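Local coordinates for protein STM4351 (Salmonella enterica, PDB 2Y7I) that binds L-arginine with high specificity as a periplasmic solute-binding protein of family 3, probably as the capture step of arginine uptake, at residues V137-Y142 against N152-V157; H105-L110 against Q124-D129. All coordinates share one frame; numbering follows the deposited sequence.

Contact 1: residues V137-Y142 against N152-V157. With ZN (zinc ion), chain D.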
ATOM      1  N   VAL A 137     -26.496 -13.245 -19.196  1.00 19.46           N
ATOM      2  CA  VAL A 137     -27.302 -14.095 -18.339  1.00 19.19           C
ATOM      3  C   VAL A 137     -26.855 -13.784 -16.925  1.00 18.34           C
ATOM      4  O   VAL A 137     -25.691 -13.984 -16.583  1.00 16.91           O
ATOM      5  CB  VAL A 137     -27.112 -15.600 -18.669  1.00 19.30           C
ATOM      6  CG1 VAL A 137     -28.039 -16.472 -17.807  1.00 19.99           C
ATOM      7  CG2 VAL A 137     -27.359 -15.859 -20.156  1.00 19.84           C
ATOM      8  N   ALA A 138     -27.788 -13.281 -16.121  1.00 18.24           N
ATOM      9  CA  ALA A 138     -27.489 -12.768 -14.787  1.00 18.26           C
ATOM     10  C   ALA A 138     -27.600 -13.873 -13.739  1.00 18.35           C
ATOM     11  O   ALA A 138     -28.544 -14.675 -13.766  1.00 19.16           O
ATOM     12  CB  ALA A 138     -28.447 -11.624 -14.446  1.00 19.20           C
ATOM     13  N   TYR A 139     -26.639 -13.877 -12.821  1.00 17.28           N
ATOM     14  CA  TYR A 139     -26.560 -14.826 -11.712  1.00 17.49           C
ATOM     15  C   TYR A 139     -26.296 -14.050 -10.434  1.00 17.58           C
ATOM     16  O   TYR A 139     -25.611 -13.032 -10.470  1.00 16.68           O
ATOM     17  CB  TYR A 139     -25.379 -15.786 -11.932  1.00 16.62           C
ATOM     18  CG  TYR A 139     -25.570 -16.725 -13.100  1.00 16.62           C
ATOM     19  CD1 TYR A 139     -25.171 -16.361 -14.388  1.00 14.57           C
ATOM     20  CD2 TYR A 139     -26.160 -17.975 -12.915  1.00 16.87           C
ATOM     21  CE1 TYR A 139     -25.363 -17.220 -15.470  1.00 16.39           C
ATOM     22  CE2 TYR A 139     -26.343 -18.858 -13.995  1.00 18.15           C
ATOM     23  CZ  TYR A 139     -25.951 -18.465 -15.265  1.00 16.56           C
ATOM     24  OH  TYR A 139     -26.146 -19.332 -16.312  1.00 18.38           O
ATOM     25  N   ASP A 140     -26.808 -14.530  -9.300  1.00 18.36           N
ATOM     26  CA  ASP A 140     -26.371 -13.975  -8.014  1.00 19.12           C
ATOM     27  C   ASP A 140     -25.124 -14.650  -7.432  1.00 19.71           C
ATOM     28  O   ASP A 140     -24.803 -14.486  -6.248  1.00 20.33           O
ATOM     29  CB  ASP A 140     -27.523 -13.927  -6.998  1.00 19.51           C
ATOM     30  CG  ASP A 140     -28.381 -12.696  -7.175  1.00 19.02           C
ATOM     31  OD1 ASP A 140     -28.257 -12.053  -8.239  1.00 18.03           O
ATOM     32  OD2 ASP A 140     -29.172 -12.350  -6.280  1.00 16.75           O
ATOM     33  N   SER A 141     -24.428 -15.427  -8.253  1.00 20.63           N
ATOM     34  CA  SER A 141     -23.182 -16.053  -7.813  1.00 21.22           C
ATOM     35  C   SER A 141     -22.380 -16.540  -9.002  1.00 20.82           C
ATOM     36  O   SER A 141     -22.878 -17.352  -9.787  1.00 20.29           O
ATOM     37  CB  SER A 141     -23.483 -17.233  -6.883  1.00 22.88           C
ATOM     38  OG  SER A 141     -22.295 -17.941  -6.573  1.00 25.95           O
ATOM     39  N   TYR A 142     -21.147 -16.043  -9.125  1.00 19.88           N
ATOM     40  CA  TYR A 142     -20.225 -16.543 -10.144  1.00 20.09           C
ATOM     41  C   TYR A 142     -20.092 -18.070 -10.095  1.00 20.44           C
ATOM     42  O   TYR A 142     -19.894 -18.702 -11.128  1.00 20.75           O
ATOM     43  CB  TYR A 142     -18.870 -15.785 -10.122  1.00 19.29           C
ATOM     44  CG  TYR A 142     -18.930 -14.502 -10.931  1.00 19.62           C
ATOM     45  CD1 TYR A 142     -18.926 -14.539 -12.322  1.00 19.99           C
ATOM     46  CD2 TYR A 142     -19.019 -13.251 -10.309  1.00 19.78           C
ATOM     47  CE1 TYR A 142     -19.006 -13.365 -13.086  1.00 19.85           C
ATOM     48  CE2 TYR A 142     -19.086 -12.063 -11.063  1.00 19.39           C
ATOM     49  CZ  TYR A 142     -19.086 -12.131 -12.457  1.00 19.91           C
ATOM     50  OH  TYR A 142     -19.197 -10.973 -13.225  1.00 16.07           O
ATOM     51  N   ASN A 152     -22.331 -26.451 -20.472  1.00 24.50           N
ATOM     52  CA  ASN A 152     -22.689 -25.884 -21.790  1.00 25.20           C
ATOM     53  C   ASN A 152     -23.968 -25.050 -21.893  1.00 24.98           C
ATOM     54  O   ASN A 152     -24.516 -24.868 -22.984  1.00 25.29           O
ATOM     55  CB  ASN A 152     -22.646 -26.955 -22.901  1.00 27.43           C
ATOM     56  CG  ASN A 152     -21.303 -27.018 -23.584  1.00 29.96           C
ATOM     57  OD1 ASN A 152     -20.516 -27.930 -23.335  1.00 34.89           O
ATOM     58  ND2 ASN A 152     -21.018 -26.032 -24.436  1.00 33.32           N
ATOM     59  N   ARG A 153     -24.443 -24.542 -20.763  1.00 24.12           N
ATOM     60  CA  ARG A 153     -25.587 -23.640 -20.777  1.00 24.45           C
ATOM     61  C   ARG A 153     -25.175 -22.217 -21.143  1.00 22.87           C
ATOM     62  O   ARG A 153     -26.018 -21.372 -21.473  1.00 22.87           O
ATOM     63  CB  ARG A 153     -26.312 -23.672 -19.437  1.00 24.90           C
ATOM     64  CG  ARG A 153     -27.325 -24.789 -19.352  1.00 29.42           C
ATOM     65  CD  ARG A 153     -28.140 -24.694 -18.077  1.00 33.44           C
ATOM     66  NE  ARG A 153     -29.566 -24.918 -18.334  1.00 38.68           N
ATOM     67  CZ  ARG A 153     -30.478 -23.948 -18.381  1.00 40.25           C
ATOM     68  NH1 ARG A 153     -30.119 -22.679 -18.186  1.00 39.83           N
ATOM     69  NH2 ARG A 153     -31.753 -24.244 -18.612  1.00 42.42           N
ATOM     70  N   LEU A 154     -23.871 -21.962 -21.074  1.00 21.07           N
ATOM     71  CA  LEU A 154     -23.311 -20.672 -21.441  1.00 19.39           C
ATOM     72  C   LEU A 154     -22.115 -20.893 -22.334  1.00 19.03           C
ATOM     73  O   LEU A 154     -21.487 -21.952 -22.273  1.00 20.04           O
ATOM     74  CB  LEU A 154     -22.839 -19.908 -20.199  1.00 18.43           C
ATOM     75  CG  LEU A 154     -23.825 -19.605 -19.071  1.00 17.03           C
ATOM     76  CD1 LEU A 154     -23.045 -19.077 -17.869  1.00 15.35           C
ATOM     77  CD2 LEU A 154     -24.879 -18.601 -19.523  1.00 16.66           C
ATOM     78  N   GLU A 155     -21.797 -19.893 -23.150  1.00 17.92           N
ATOM     79  CA  GLU A 155     -20.559 -19.917 -23.927  1.00 17.74           C
ATOM     80  C   GLU A 155     -19.397 -19.223 -23.227  1.00 16.72           C
ATOM     81  O   GLU A 155     -18.235 -19.500 -23.523  1.00 16.40           O
ATOM     82  CB  GLU A 155     -20.770 -19.343 -25.330  1.00 18.11           C
ATOM     83  CG  GLU A 155     -21.615 -20.253 -26.213  1.00 20.87           C
ATOM     84  CD  GLU A 155     -21.014 -21.646 -26.337  1.00 24.07           C
ATOM     85  OE1 GLU A 155     -20.055 -21.807 -27.116  1.00 26.40           O
ATOM     86  OE2 GLU A 155     -21.498 -22.581 -25.657  1.00 26.82           O
ATOM     87  N   GLY A 156     -19.713 -18.324 -22.301  1.00 16.02           N
ATOM     88  CA  GLY A 156     -18.676 -17.638 -21.544  1.00 14.92           C
ATOM     89  C   GLY A 156     -19.159 -17.159 -20.190  1.00 14.32           C
ATOM     90  O   GLY A 156     -20.349 -17.195 -19.889  1.00 14.44           O
ATOM     91  N   VAL A 157     -18.206 -16.738 -19.371  1.00 14.13           N
ATOM     92  CA  VAL A 157     -18.480 -16.085 -18.090  1.00 13.68           C
ATOM     93  C   VAL A 157     -17.562 -14.870 -18.064  1.00 13.34           C
ATOM     94  O   VAL A 157     -16.390 -14.981 -18.400  1.00 13.73           O
ATOM     95  CB  VAL A 157     -18.250 -17.027 -16.876  1.00 13.67           C
ATOM     96  CG1 VAL A 157     -18.289 -16.225 -15.545  1.00 13.88           C
ATOM     97  CG2 VAL A 157     -19.329 -18.140 -16.826  1.00 12.80           C
TER
HETATM   98 ZN    ZN D1246     -30.112 -10.778  -6.538  1.00 16.19          ZN
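Leu-154 reaches across to Tyr-139 and Val-137 and makes the tightest part of this contact. Both of its methyls close on the phenol oxygen: Tyr-139 OH lies 3.5 Å from Leu-154 CD1 and equally near CD2, while Leu-154 CD1 also leans obliquely on the ring at Tyr-139 CE1, 3.8 Å away. The two side chains come from opposite directions, and chi1 of -68° at Tyr-139, with CG beside the backbone N, sends the phenol out to meet the leucine. That hydroxyl is hydrogen-bonded to Asp-148 of helix 142-150, so its polar need is met amid apolar neighbours. Leu-154 CD2 also meets Val-137 CG2 at 3.8 Å, the two side chains crossing at a slant.

Strands 135-139 and 156-160 are joined by helix 142-150 in a beta-alpha-beta crossover of the mixed sheet, with strand 114-118 between them; residues 153-155 lead from the helix, ended by a Schellman motif at Asn-152, into the second strand. A separate touch lies nearer the arginine ligand, where Val-157 CG1 sits in the ring plane at the edge of Tyr-142, 3.7 Å from Tyr-142 CD1.

The packing thins out toward solvent, where the Arg-153 side chain stays over 5 Å from 137-142. Asp-140 OD2 binds the zinc ion at 1.9 Å together with Asp-55, while Asp-140 OD1 is hydrogen-bonded to Asn-119, which holds the carboxylate's rotation.

Contact 2: residues H105-L110 against Q124-D129. With ACT (acetate ion), chain G.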
ATOM      1  N   HIS A 105     -12.322 -15.630 -29.631  1.00 16.01           N
ATOM      2  CA  HIS A 105     -11.210 -14.689 -29.493  1.00 16.65           C
ATOM      3  C   HIS A 105     -11.706 -13.298 -29.107  1.00 16.23           C
ATOM      4  O   HIS A 105     -11.051 -12.582 -28.351  1.00 16.35           O
ATOM      5  CB  HIS A 105     -10.424 -14.587 -30.808  1.00 16.88           C
ATOM      6  CG  HIS A 105      -9.591 -15.791 -31.117  1.00 18.37           C
ATOM      7  ND1 HIS A 105      -8.219 -15.800 -30.987  1.00 17.69           N
ATOM      8  CD2 HIS A 105      -9.934 -17.023 -31.565  1.00 18.01           C
ATOM      9  CE1 HIS A 105      -7.752 -16.988 -31.333  1.00 19.99           C
ATOM     10  NE2 HIS A 105      -8.772 -17.748 -31.689  1.00 19.79           N
ATOM     11  N   THR A 106     -12.859 -12.912 -29.648  1.00 16.21           N
ATOM     12  CA  THR A 106     -13.341 -11.536 -29.512  1.00 16.65           C
ATOM     13  C   THR A 106     -14.803 -11.491 -29.112  1.00 16.33           C
ATOM     14  O   THR A 106     -15.549 -12.480 -29.268  1.00 16.36           O
ATOM     15  CB  THR A 106     -13.215 -10.738 -30.843  1.00 17.55           C
ATOM     16  OG1 THR A 106     -14.142 -11.258 -31.798  1.00 17.61           O
ATOM     17  CG2 THR A 106     -11.811 -10.797 -31.429  1.00 19.20           C
ATOM     18  N   PHE A 107     -15.228 -10.327 -28.631  1.00 16.51           N
ATOM     19  CA  PHE A 107     -16.650 -10.082 -28.378  1.00 16.95           C
ATOM     20  C   PHE A 107     -17.517 -10.294 -29.621  1.00 17.55           C
ATOM     21  O   PHE A 107     -18.618 -10.848 -29.520  1.00 17.42           O
ATOM     22  CB  PHE A 107     -16.870  -8.686 -27.794  1.00 17.23           C
ATOM     23  CG  PHE A 107     -16.498  -8.579 -26.329  1.00 17.16           C
ATOM     24  CD1 PHE A 107     -17.236  -9.258 -25.356  1.00 18.14           C
ATOM     25  CD2 PHE A 107     -15.419  -7.798 -25.927  1.00 18.54           C
ATOM     26  CE1 PHE A 107     -16.896  -9.168 -24.012  1.00 18.06           C
ATOM     27  CE2 PHE A 107     -15.066  -7.701 -24.580  1.00 18.89           C
ATOM     28  CZ  PHE A 107     -15.812  -8.390 -23.616  1.00 18.02           C
ATOM     29  N   ALA A 108     -17.018  -9.874 -30.786  1.00 18.49           N
ATOM     30  CA  ALA A 108     -17.713 -10.124 -32.051  1.00 19.19           C
ATOM     31  C   ALA A 108     -17.971 -11.620 -32.257  1.00 18.74           C
ATOM     32  O   ALA A 108     -19.041 -12.005 -32.726  1.00 18.93           O
ATOM     33  CB  ALA A 108     -16.937  -9.542 -33.235  1.00 20.34           C
ATOM     34  N   ASP A 109     -16.999 -12.455 -31.890  1.00 18.30           N
ATOM     35  CA  ASP A 109     -17.139 -13.912 -32.016  1.00 18.29           C
ATOM     36  C   ASP A 109     -18.284 -14.452 -31.148  1.00 17.81           C
ATOM     37  O   ASP A 109     -18.836 -15.512 -31.434  1.00 18.18           O
ATOM     38  CB  ASP A 109     -15.843 -14.636 -31.624  1.00 17.89           C
ATOM     39  CG  ASP A 109     -14.691 -14.358 -32.568  1.00 19.16           C
ATOM     40  OD1 ASP A 109     -14.918 -14.019 -33.750  1.00 18.55           O
ATOM     41  OD2 ASP A 109     -13.536 -14.490 -32.102  1.00 19.15           O
ATOM     42  N   LEU A 110     -18.624 -13.725 -30.089  1.00 17.19           N
ATOM     43  CA  LEU A 110     -19.697 -14.132 -29.182  1.00 17.38           C
ATOM     44  C   LEU A 110     -21.093 -13.669 -29.610  1.00 18.06           C
ATOM     45  O   LEU A 110     -22.059 -13.828 -28.860  1.00 17.76           O
ATOM     46  CB  LEU A 110     -19.375 -13.680 -27.750  1.00 16.12           C
ATOM     47  CG  LEU A 110     -18.298 -14.538 -27.068  1.00 16.04           C
ATOM     48  CD1 LEU A 110     -17.687 -13.780 -25.887  1.00 14.83           C
ATOM     49  CD2 LEU A 110     -18.914 -15.845 -26.604  1.00 16.50           C
ATOM     50  N   GLN A 124     -21.980  -6.497 -15.726  1.00 13.63           N
ATOM     51  CA  GLN A 124     -23.339  -6.545 -16.225  1.00 14.39           C
ATOM     52  C   GLN A 124     -23.654  -5.272 -17.009  1.00 15.63           C
ATOM     53  O   GLN A 124     -24.194  -5.340 -18.112  1.00 15.07           O
ATOM     54  CB  GLN A 124     -24.331  -6.721 -15.070  1.00 14.73           C
ATOM     55  CG  GLN A 124     -25.797  -6.625 -15.484  1.00 15.87           C
ATOM     56  CD  GLN A 124     -26.738  -6.931 -14.320  1.00 16.84           C
ATOM     57  OE1 GLN A 124     -26.728  -6.240 -13.294  1.00 17.53           O
ATOM     58  NE2 GLN A 124     -27.561  -7.967 -14.484  1.00 17.74           N
ATOM     59  N   ARG A 125     -23.293  -4.120 -16.445  1.00 16.04           N
ATOM     60  CA  ARG A 125     -23.583  -2.839 -17.082  1.00 17.46           C
ATOM     61  C   ARG A 125     -22.813  -2.701 -18.396  1.00 17.52           C
ATOM     62  O   ARG A 125     -23.392  -2.316 -19.422  1.00 18.12           O
ATOM     63  CB  ARG A 125     -23.294  -1.667 -16.138  1.00 18.22           C
ATOM     64  CG  ARG A 125     -23.877  -0.344 -16.625  1.00 22.12           C
ATOM     65  CD  ARG A 125     -23.790   0.756 -15.557  1.00 26.17           C
ATOM     66  NE  ARG A 125     -22.443   1.319 -15.408  1.00 27.01           N
ATOM     67  CZ  ARG A 125     -21.970   2.351 -16.105  1.00 29.21           C
ATOM     68  NH1 ARG A 125     -22.716   2.939 -17.036  1.00 28.90           N
ATOM     69  NH2 ARG A 125     -20.738   2.795 -15.875  1.00 29.57           N
ATOM     70  N   TYR A 126     -21.524  -3.042 -18.368  1.00 16.15           N
ATOM     71  CA  TYR A 126     -20.710  -3.020 -19.583  1.00 16.62           C
ATOM     72  C   TYR A 126     -21.309  -3.855 -20.712  1.00 17.03           C
ATOM     73  O   TYR A 126     -21.465  -3.344 -21.826  1.00 17.54           O
ATOM     74  CB  TYR A 126     -19.238  -3.424 -19.343  1.00 15.68           C
ATOM     75  CG  TYR A 126     -18.488  -3.533 -20.656  1.00 17.05           C
ATOM     76  CD1 TYR A 126     -18.046  -2.392 -21.332  1.00 18.92           C
ATOM     77  CD2 TYR A 126     -18.291  -4.769 -21.255  1.00 18.23           C
ATOM     78  CE1 TYR A 126     -17.393  -2.489 -22.561  1.00 20.38           C
ATOM     79  CE2 TYR A 126     -17.646  -4.878 -22.479  1.00 19.00           C
ATOM     80  CZ  TYR A 126     -17.207  -3.738 -23.126  1.00 19.79           C
ATOM     81  OH  TYR A 126     -16.575  -3.861 -24.336  1.00 21.65           O
ATOM     82  N   LEU A 127     -21.613  -5.132 -20.445  1.00 16.66           N
ATOM     83  CA  LEU A 127     -22.151  -6.004 -21.505  1.00 17.96           C
ATOM     84  C   LEU A 127     -23.492  -5.524 -22.030  1.00 18.70           C
ATOM     85  O   LEU A 127     -23.743  -5.566 -23.241  1.00 18.95           O
ATOM     86  CB  LEU A 127     -22.300  -7.449 -21.046  1.00 17.53           C
ATOM     87  CG  LEU A 127     -21.261  -8.541 -21.312  1.00 19.95           C
ATOM     88  CD1 LEU A 127     -22.026  -9.840 -21.628  1.00 20.32           C
ATOM     89  CD2 LEU A 127     -20.252  -8.245 -22.428  1.00 20.37           C
ATOM     90  N   GLN A 128     -24.356  -5.083 -21.115  1.00 18.98           N
ATOM     91  CA  GLN A 128     -25.683  -4.582 -21.497  1.00 20.54           C
ATOM     92  C   GLN A 128     -25.593  -3.355 -22.390  1.00 21.43           C
ATOM     93  O   GLN A 128     -26.387  -3.202 -23.318  1.00 22.11           O
ATOM     94  CB  GLN A 128     -26.542  -4.284 -20.254  1.00 21.04           C
ATOM     95  CG  GLN A 128     -27.140  -5.550 -19.639  1.00 22.31           C
ATOM     96  CD  GLN A 128     -27.844  -5.327 -18.302  1.00 25.05           C
ATOM     97  OE1 GLN A 128     -28.365  -6.276 -17.703  1.00 26.11           O
ATOM     98  NE2 GLN A 128     -27.846  -4.091 -17.822  1.00 23.37           N
ATOM     99  N   ASP A 129     -24.625  -2.484 -22.105  1.00 20.84           N
ATOM    100  CA  ASP A 129     -24.499  -1.221 -22.827  1.00 22.03           C
ATOM    101  C   ASP A 129     -23.699  -1.331 -24.102  1.00 22.22           C
ATOM    102  O   ASP A 129     -24.095  -0.772 -25.129  1.00 23.47           O
ATOM    103  CB  ASP A 129     -23.842  -0.161 -21.953  1.00 21.87           C
ATOM    104  CG  ASP A 129     -24.728   0.295 -20.825  1.00 22.71           C
ATOM    105  OD1 ASP A 129     -25.923  -0.055 -20.817  1.00 22.85           O
ATOM    106  OD2 ASP A 129     -24.216   1.001 -19.937  1.00 23.35           O
TER
HETATM  107  C   ACT G1249     -22.073   0.346 -11.912  1.00 25.58           C
HETATM  108  O   ACT G1249     -22.277   0.903 -10.814  1.00 25.00           O
HETATM  109  OXT ACT G1249     -21.479   1.036 -12.778  1.00 25.78           O
HETATM  110  CH3 ACT G1249     -22.504  -1.068 -12.166  1.00 25.35           C
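Phe-107 carries the whole contact from its side, reaching two neighbouring residues of helix 122-130 with the far end of its ring. Phe-107 CE1 lies 3.8 Å from Leu-127 CD2, and Phe-107 CZ lies 4.1 Å from Tyr-126 CE2. CZ arrives at the edge of the Tyr-126 ring, near its plane, whereas both partners approach the Phe-107 ring obliquely. The ring planes make 57° with centroids 6.0 Å apart, which fits neither a stack nor a T-shaped pair. Tyr-126 CG stands opposite the main-chain nitrogen (chi1 174°), a setting that points the phenol outward from the helix, toward Phe-107, and its hydroxyl is hydrogen-bonded to Gln-131.

In the next shell, Leu-127 also packs on Val-115 and Leu-117 of strand 114-118, so the helix is seated on the sheet while Phe-107, which also touches Gln-131 and Ile-134, packs against its flank. The loop between strands 95-100 and 114-118 turns through an ST motif: Asp-109 N donates to Thr-106 OG1 at 3.1 Å. Asp-109 OD2 returns the grip by accepting from two main-chain donors, His-105 N at 3.0 Å through its anti lone pair and Thr-106 N from above the carboxylate plane. These bonds hold the turn that presents Phe-107, whose own backbone N is hydrogen-bonded to Glu-179.

Farther out on the helix, Arg-125 bends at chi3 and donates its NE-H to acetate OXT at the guanidinium edge, NE to OXT 2.8 Å, in a bent bond (N-H...O angle 138°). This acetate, probably from the crystallisation liquor, is also hydrogen-bonded to Thr-76. Asp-129 OD2, hydrogen-bonded to Tyr-186, forms a long salt bridge with Arg-125 NH1 (3.8 Å), well out of the guanidinium plane and without a directed N-H.

Both segments of contact 2 precede those of contact 1 in sequence, and the centres of the two contacts lie about 13 Å apart on the same side of the molecule's centre. Helix 122-130, which supplies the second segment of contact 2, is followed, after a short loop, by strand 135-139, where contact 1 starts. Contact 2 packs a loop on this helix, which rests on the mixed sheet through Leu-127; contact 1 joins a strand end of the same sheet to the turn entering the next strand. The pair also touch directly, Ala-138 CB to Gln-124 NE2 at 3.8 Å. Contact 1 lies toward the ligand: the side chain of Tyr-142 comes within about 5 Å of the bound arginine.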